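Local coordinates for rhamnosidase B (Bacillus sp., PDB 2OKX), which hydrolyses the glycosidic bonds of terminal alpha-L-rhamnose residues in rhamnosides, as a glycoside hydrolase of family 78 that probably inverts the anomeric configuration, at residues 528-533 / 556-561; 563-568 / 581-586. All coordinates share one frame; numbering follows the deposited sequence. Where two conformers were deposited one is given.

Interaction 1 of 2, residues 528-533 / 556-561; sequences QSTYPV and TTRLCM
Y531 and M561 bring their backbones together where the loop 528-533 passes the C-terminal end of helix 544-559, and the amide of Y531 donates to O of M561 at 2.7 Å, reaching it from above the carbonyl plane. T530 lies against the same carbonyl, its CA 3.4 Å from O of M561, while its CB stands 3.6 Å from O of R558, the last turn's carbonyl that also receives the amide of M561. With chi1 at 73°, OG1 of T530 sits between the backbone N and C and donates to O of Y531, which braces the loop from within. Beside this turn V533 spreads two methyls: CG1 meets CE of M561 at 3.7 Å, and CG2 rests on the aliphatic part of R558, 4.0 Å from its CG. The bend at chi3 (78°) carries the M561 methyl to that spot, obliquely placed to the Y531 ring as well. In the fold this is the linker from strand 520-528 of the beta-rich part into the alpha-barrel glycosidase domain of the six-hairpin family, laid across the end of helix 544-559. Q528 crosses L559 at about a right angle, its OE1 4.0 Å from CD2 of L559, though the amide oxygen is taken up by R447. In the conformer given, NH1 of R558 pairs with E535 and is weakly linked through one water to O of V533. CB of Y531 lies 3.9 Å from CB of M561, while the far end of the ring runs on toward I596 of helix 595-603.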
loop_
_atom_site.group_PDB
_atom_site.type_symbol
_atom_site.label_atom_id
_atom_site.label_comp_id
_atom_site.label_asym_id
_atom_site.label_seq_id
_atom_site.Cartn_x
_atom_site.Cartn_y
_atom_site.Cartn_z
ATOM N N GLN A 528 11.614 1.927 -11.537
ATOM C CA GLN A 528 11.015 0.902 -10.691
ATOM C C GLN A 528 11.897 0.659 -9.483
ATOM O O GLN A 528 13.123 0.659 -9.592
ATOM C CB GLN A 528 10.818 -0.402 -11.475
ATOM C CG GLN A 528 10.212 -1.528 -10.645
ATOM C CD GLN A 528 9.665 -2.645 -11.507
ATOM O OE1 GLN A 528 8.669 -2.473 -12.207
ATOM N NE2 GLN A 528 10.323 -3.795 -11.473
ATOM N N SER A 529 11.267 0.451 -8.333
ATOM C CA SER A 529 12.001 0.231 -7.094
ATOM C C SER A 529 11.353 -0.833 -6.220
ATOM O O SER A 529 10.201 -0.691 -5.818
ATOM C CB SER A 529 12.088 1.544 -6.307
ATOM O OG SER A 529 12.673 1.334 -5.030
ATOM N N THR A 530 12.095 -1.899 -5.928
ATOM C CA THR A 530 11.589 -2.971 -5.079
ATOM C C THR A 530 12.720 -3.517 -4.225
ATOM O O THR A 530 13.874 -3.117 -4.365
ATOM C CB THR A 530 11.043 -4.163 -5.902
ATOM O OG1 THR A 530 12.143 -4.878 -6.485
ATOM C CG2 THR A 530 10.121 -3.680 -7.020
ATOM N N TYR A 531 12.380 -4.442 -3.336
ATOM C CA TYR A 531 13.380 -5.085 -2.508
ATOM C C TYR A 531 14.273 -5.782 -3.533
ATOM O O TYR A 531 13.795 -6.185 -4.592
ATOM C CB TYR A 531 12.711 -6.108 -1.584
ATOM C CG TYR A 531 13.655 -6.748 -0.594
ATOM C CD1 TYR A 531 14.352 -7.916 -0.914
ATOM C CD2 TYR A 531 13.879 -6.165 0.655
ATOM C CE1 TYR A 531 15.247 -8.486 -0.014
ATOM C CE2 TYR A 531 14.776 -6.721 1.560
ATOM C CZ TYR A 531 15.454 -7.881 1.222
ATOM O OH TYR A 531 16.332 -8.438 2.124
ATOM N N PRO A 532 15.579 -5.916 -3.249
ATOM C CA PRO A 532 16.476 -6.573 -4.203
ATOM C C PRO A 532 16.190 -8.062 -4.381
ATOM O O PRO A 532 16.614 -8.886 -3.575
ATOM C CB PRO A 532 17.862 -6.307 -3.616
ATOM C CG PRO A 532 17.595 -6.282 -2.140
ATOM C CD PRO A 532 16.318 -5.472 -2.051
ATOM N N VAL A 533 15.461 -8.398 -5.441
ATOM C CA VAL A 533 15.131 -9.788 -5.726
ATOM C C VAL A 533 15.605 -10.181 -7.117
ATOM O O VAL A 533 15.523 -9.390 -8.061
ATOM C CB VAL A 533 13.601 -10.044 -5.659
ATOM C CG1 VAL A 533 13.100 -9.868 -4.239
ATOM C CG2 VAL A 533 12.873 -9.093 -6.609
ATOM N N THR A 556 3.513 -9.902 -9.031
ATOM C CA THR A 556 2.756 -9.278 -7.949
ATOM C C THR A 556 3.596 -9.244 -6.669
ATOM O O THR A 556 3.640 -8.241 -5.957
ATOM C CB THR A 556 1.466 -10.062 -7.645
ATOM O OG1 THR A 556 0.687 -10.181 -8.839
ATOM C CG2 THR A 556 0.644 -9.344 -6.570
ATOM N N THR A 557 4.257 -10.359 -6.385
ATOM C CA THR A 557 5.086 -10.480 -5.191
ATOM C C THR A 557 6.236 -9.484 -5.230
ATOM O O THR A 557 6.531 -8.832 -4.235
ATOM C CB THR A 557 5.625 -11.915 -5.064
ATOM O OG1 THR A 557 4.516 -12.822 -5.052
ATOM C CG2 THR A 557 6.432 -12.083 -3.769
ATOM N N ARG A 558 6.876 -9.368 -6.387
ATOM C CA ARG A 558 7.980 -8.434 -6.569
ATOM C C ARG A 558 7.541 -7.007 -6.230
ATOM O O ARG A 558 8.198 -6.315 -5.452
ATOM C CB ARG A 558 8.472 -8.515 -8.018
ATOM C CG ARG A 558 9.636 -7.610 -8.388
ATOM C CD ARG A 558 10.296 -8.148 -9.654
ATOM N NE ARG A 558 9.300 -8.535 -10.654
ATOM C CZ ARG A 558 9.491 -9.474 -11.578
ATOM N NH1 ARG A 558 10.645 -10.128 -11.629
ATOM N NH2 ARG A 558 8.527 -9.769 -12.441
ATOM N N LEU A 559 6.424 -6.574 -6.809
ATOM C CA LEU A 559 5.934 -5.217 -6.587
ATOM C C LEU A 559 5.430 -4.948 -5.174
ATOM O O LEU A 559 5.299 -3.790 -4.766
ATOM C CB LEU A 559 4.829 -4.881 -7.594
ATOM C CG LEU A 559 5.182 -4.933 -9.080
ATOM C CD1 LEU A 559 3.991 -4.407 -9.866
ATOM C CD2 LEU A 559 6.429 -4.095 -9.378
ATOM N N CYS A 560 5.140 -6.009 -4.431
ATOM C CA CYS A 560 4.666 -5.865 -3.065
ATOM C C CYS A 560 5.789 -6.096 -2.066
ATOM O O CYS A 560 5.542 -6.400 -0.900
ATOM C CB CYS A 560 3.515 -6.830 -2.788
ATOM S SG CYS A 560 1.998 -6.375 -3.652
ATOM N N MET A 561 7.024 -5.964 -2.542
ATOM C CA MET A 561 8.196 -6.112 -1.691
ATOM C C MET A 561 8.998 -4.816 -1.775
ATOM O O MET A 561 9.716 -4.581 -2.750
ATOM C CB MET A 561 9.056 -7.302 -2.142
ATOM C CG MET A 561 8.467 -8.665 -1.788
ATOM S SD MET A 561 9.381 -10.079 -2.468
ATOM C CE MET A 561 10.779 -10.177 -1.339
HETATM O O HOH W 1 13.728 -9.728 -10.461
#

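Interaction 2 of 2, residues 563-568 / 581-586; sequences DTFVDC and RNEALV
F565 from the loop 563-568 and E583 from helix 577-590 lie alongside one another, pointing opposite ways, and so join the loop after helix 544-559 to the next long helix of the alpha-barrel glycosidase domain. The glutamate is the side chain to follow. Its CB lies 3.8 Å from CD2 of F565, set obliquely to the ring, and from there the chain runs out extended through CG, chi2 at 175°, along the phenylalanine toward the loop backbone. CD comes within 3.6 Å of O of V566. At the tip the two oxygens part company. OE1 turns to CB of F565, 3.5 Å away, while OE2 lies 2.7 Å from the carbonyl oxygen of V566, a separation that would be easiest to explain if the acid were protonated. Ring and carboxylate planes differ by 35°, so the two flat groups are neither stacked nor perpendicular. Going the other way, the F565 ring reaches past E583 to the next residue of the helix: CE2 meets O of E583, CZ stands 3.8 Å from CA of A584, and the amide N of A584 lies over one ring face. Outside the pair, V597 and C600 of helix 595-603 also pack on F565, and A863 touches E583. T564 props the loop just before the phenylalanine, its OG1 donating to O of F565. D567, whose OD1 accepts from N of V574, points away from the helix, and its OD2 hydrogen-bonds a glycerol probably from the crystallisation liquor. CE1 of F565 lies 4.2 Å from CB of A584.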
loop_
_atom_site.group_PDB
_atom_site.type_symbol
_atom_site.label_atom_id
_atom_site.label_comp_id
_atom_site.label_asym_id
_atom_site.label_seq_id
_atom_site.Cartn_x
_atom_site.Cartn_y
_atom_site.Cartn_z
ATOM N N ASP A 563 10.639 -1.926 1.365
ATOM C CA ASP A 563 11.529 -2.078 2.515
ATOM C C ASP A 563 10.871 -3.100 3.447
ATOM O O ASP A 563 11.501 -3.639 4.361
ATOM C CB ASP A 563 11.721 -0.740 3.226
ATOM C CG ASP A 563 10.416 -0.137 3.682
ATOM O OD1 ASP A 563 10.167 -0.123 4.907
ATOM O OD2 ASP A 563 9.638 0.312 2.812
ATOM N N THR A 564 9.589 -3.353 3.197
ATOM C CA THR A 564 8.806 -4.339 3.937
ATOM C C THR A 564 7.828 -4.902 2.915
ATOM O O THR A 564 7.696 -4.356 1.818
ATOM C CB THR A 564 7.937 -3.710 5.055
ATOM O OG1 THR A 564 6.976 -2.825 4.463
ATOM C CG2 THR A 564 8.792 -2.946 6.056
ATOM N N PHE A 565 7.159 -5.999 3.251
ATOM C CA PHE A 565 6.145 -6.523 2.347
ATOM C C PHE A 565 5.046 -5.471 2.449
ATOM O O PHE A 565 4.933 -4.798 3.476
ATOM C CB PHE A 565 5.585 -7.860 2.851
ATOM C CG PHE A 565 6.507 -9.026 2.646
ATOM C CD1 PHE A 565 7.125 -9.641 3.730
ATOM C CD2 PHE A 565 6.747 -9.520 1.369
ATOM C CE1 PHE A 565 7.971 -10.736 3.544
ATOM C CE2 PHE A 565 7.591 -10.615 1.169
ATOM C CZ PHE A 565 8.204 -11.223 2.262
ATOM N N VAL A 566 4.252 -5.302 1.399
ATOM C CA VAL A 566 3.149 -4.349 1.448
ATOM C C VAL A 566 1.932 -5.016 0.831
ATOM O O VAL A 566 2.061 -5.992 0.088
ATOM C CB VAL A 566 3.456 -3.023 0.685
ATOM C CG1 VAL A 566 4.584 -2.280 1.368
ATOM C CG2 VAL A 566 3.804 -3.309 -0.765
ATOM N N ASP A 567 0.749 -4.517 1.163
ATOM C CA ASP A 567 -0.481 -5.079 0.626
ATOM C C ASP A 567 -0.549 -4.842 -0.882
ATOM O O ASP A 567 -0.886 -5.748 -1.643
ATOM C CB ASP A 567 -1.703 -4.461 1.328
ATOM C CG ASP A 567 -1.756 -2.939 1.205
ATOM O OD1 ASP A 567 -0.684 -2.301 1.175
ATOM O OD2 ASP A 567 -2.876 -2.378 1.165
ATOM N N CYS A 568 -0.215 -3.627 -1.307
ATOM C CA CYS A 568 -0.233 -3.273 -2.722
ATOM C C CYS A 568 0.649 -2.052 -2.991
ATOM O O CYS A 568 0.970 -1.292 -2.080
ATOM C CB CYS A 568 -1.669 -2.990 -3.186
ATOM S SG CYS A 568 -2.506 -1.649 -2.298
ATOM N N ARG A 581 2.050 -13.066 5.623
ATOM C CA ARG A 581 2.243 -14.500 5.836
ATOM C C ARG A 581 2.268 -15.225 4.492
ATOM O O ARG A 581 3.183 -16.004 4.215
ATOM C CB ARG A 581 1.136 -15.075 6.724
ATOM C CG ARG A 581 1.291 -16.570 7.026
ATOM C CD ARG A 581 0.541 -17.440 6.021
ATOM N NE ARG A 581 0.822 -18.863 6.215
ATOM C CZ ARG A 581 0.132 -19.851 5.647
ATOM N NH1 ARG A 581 0.458 -21.116 5.881
ATOM N NH2 ARG A 581 -0.892 -19.577 4.849
ATOM N N ASN A 582 1.272 -14.958 3.651
ATOM C CA ASN A 582 1.213 -15.593 2.340
ATOM C C ASN A 582 2.324 -15.065 1.443
ATOM O O ASN A 582 2.967 -15.825 0.721
ATOM C CB ASN A 582 -0.142 -15.340 1.675
ATOM C CG ASN A 582 -1.274 -16.110 2.335
ATOM O OD1 ASN A 582 -1.066 -16.864 3.287
ATOM N ND2 ASN A 582 -2.483 -15.922 1.823
ATOM N N GLU A 583 2.550 -13.756 1.492
ATOM C CA GLU A 583 3.580 -13.146 0.670
ATOM C C GLU A 583 4.960 -13.728 0.969
ATOM O O GLU A 583 5.766 -13.902 0.062
ATOM C CB GLU A 583 3.585 -11.627 0.869
ATOM C CG GLU A 583 2.273 -10.960 0.471
ATOM C CD GLU A 583 2.252 -9.470 0.787
ATOM O OE1 GLU A 583 2.489 -9.111 1.957
ATOM O OE2 GLU A 583 1.992 -8.663 -0.131
ATOM N N ALA A 584 5.226 -14.043 2.233
ATOM C CA ALA A 584 6.524 -14.605 2.601
ATOM C C ALA A 584 6.711 -15.978 1.962
ATOM O O ALA A 584 7.768 -16.273 1.411
ATOM C CB ALA A 584 6.649 -14.713 4.133
ATOM N N LEU A 585 5.688 -16.821 2.049
ATOM C CA LEU A 585 5.767 -18.161 1.472
ATOM C C LEU A 585 5.974 -18.127 -0.039
ATOM O O LEU A 585 6.777 -18.894 -0.578
ATOM C CB LEU A 585 4.502 -18.957 1.793
ATOM C CG LEU A 585 4.293 -19.315 3.269
ATOM C CD1 LEU A 585 2.936 -19.971 3.440
ATOM C CD2 LEU A 585 5.403 -20.244 3.739
ATOM N N VAL A 586 5.241 -17.262 -0.733
ATOM C CA VAL A 586 5.408 -17.165 -2.180
ATOM C C VAL A 586 6.839 -16.721 -2.460
ATOM O O VAL A 586 7.514 -17.260 -3.338
ATOM C CB VAL A 586 4.433 -16.152 -2.791
ATOM C CG1 VAL A 586 4.676 -16.029 -4.286
ATOM C CG2 VAL A 586 3.004 -16.600 -2.524
#

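In the fold
Interaction 1 and interaction 2 are both buried, follow one another along the chain and have centres about 10 Å apart, close enough to touch. Helix 544-559 ends in the first, and the loop that follows it meets helix 577-590 in the second; C560 probably hydrogen-bonds through its O to N of V566, and T557 packs on V586. Interaction 1 is the larger, with 349 Å² buried against 196 Å², and lies at the entry to the alpha-barrel domain, where a clear backbone bond, methyl packing and the aliphatic part of an arginine mix; its V533 and R558 are partly exposed. Interaction 2 stays within that domain, wholly buried, and relies on one aromatic ring and one acid.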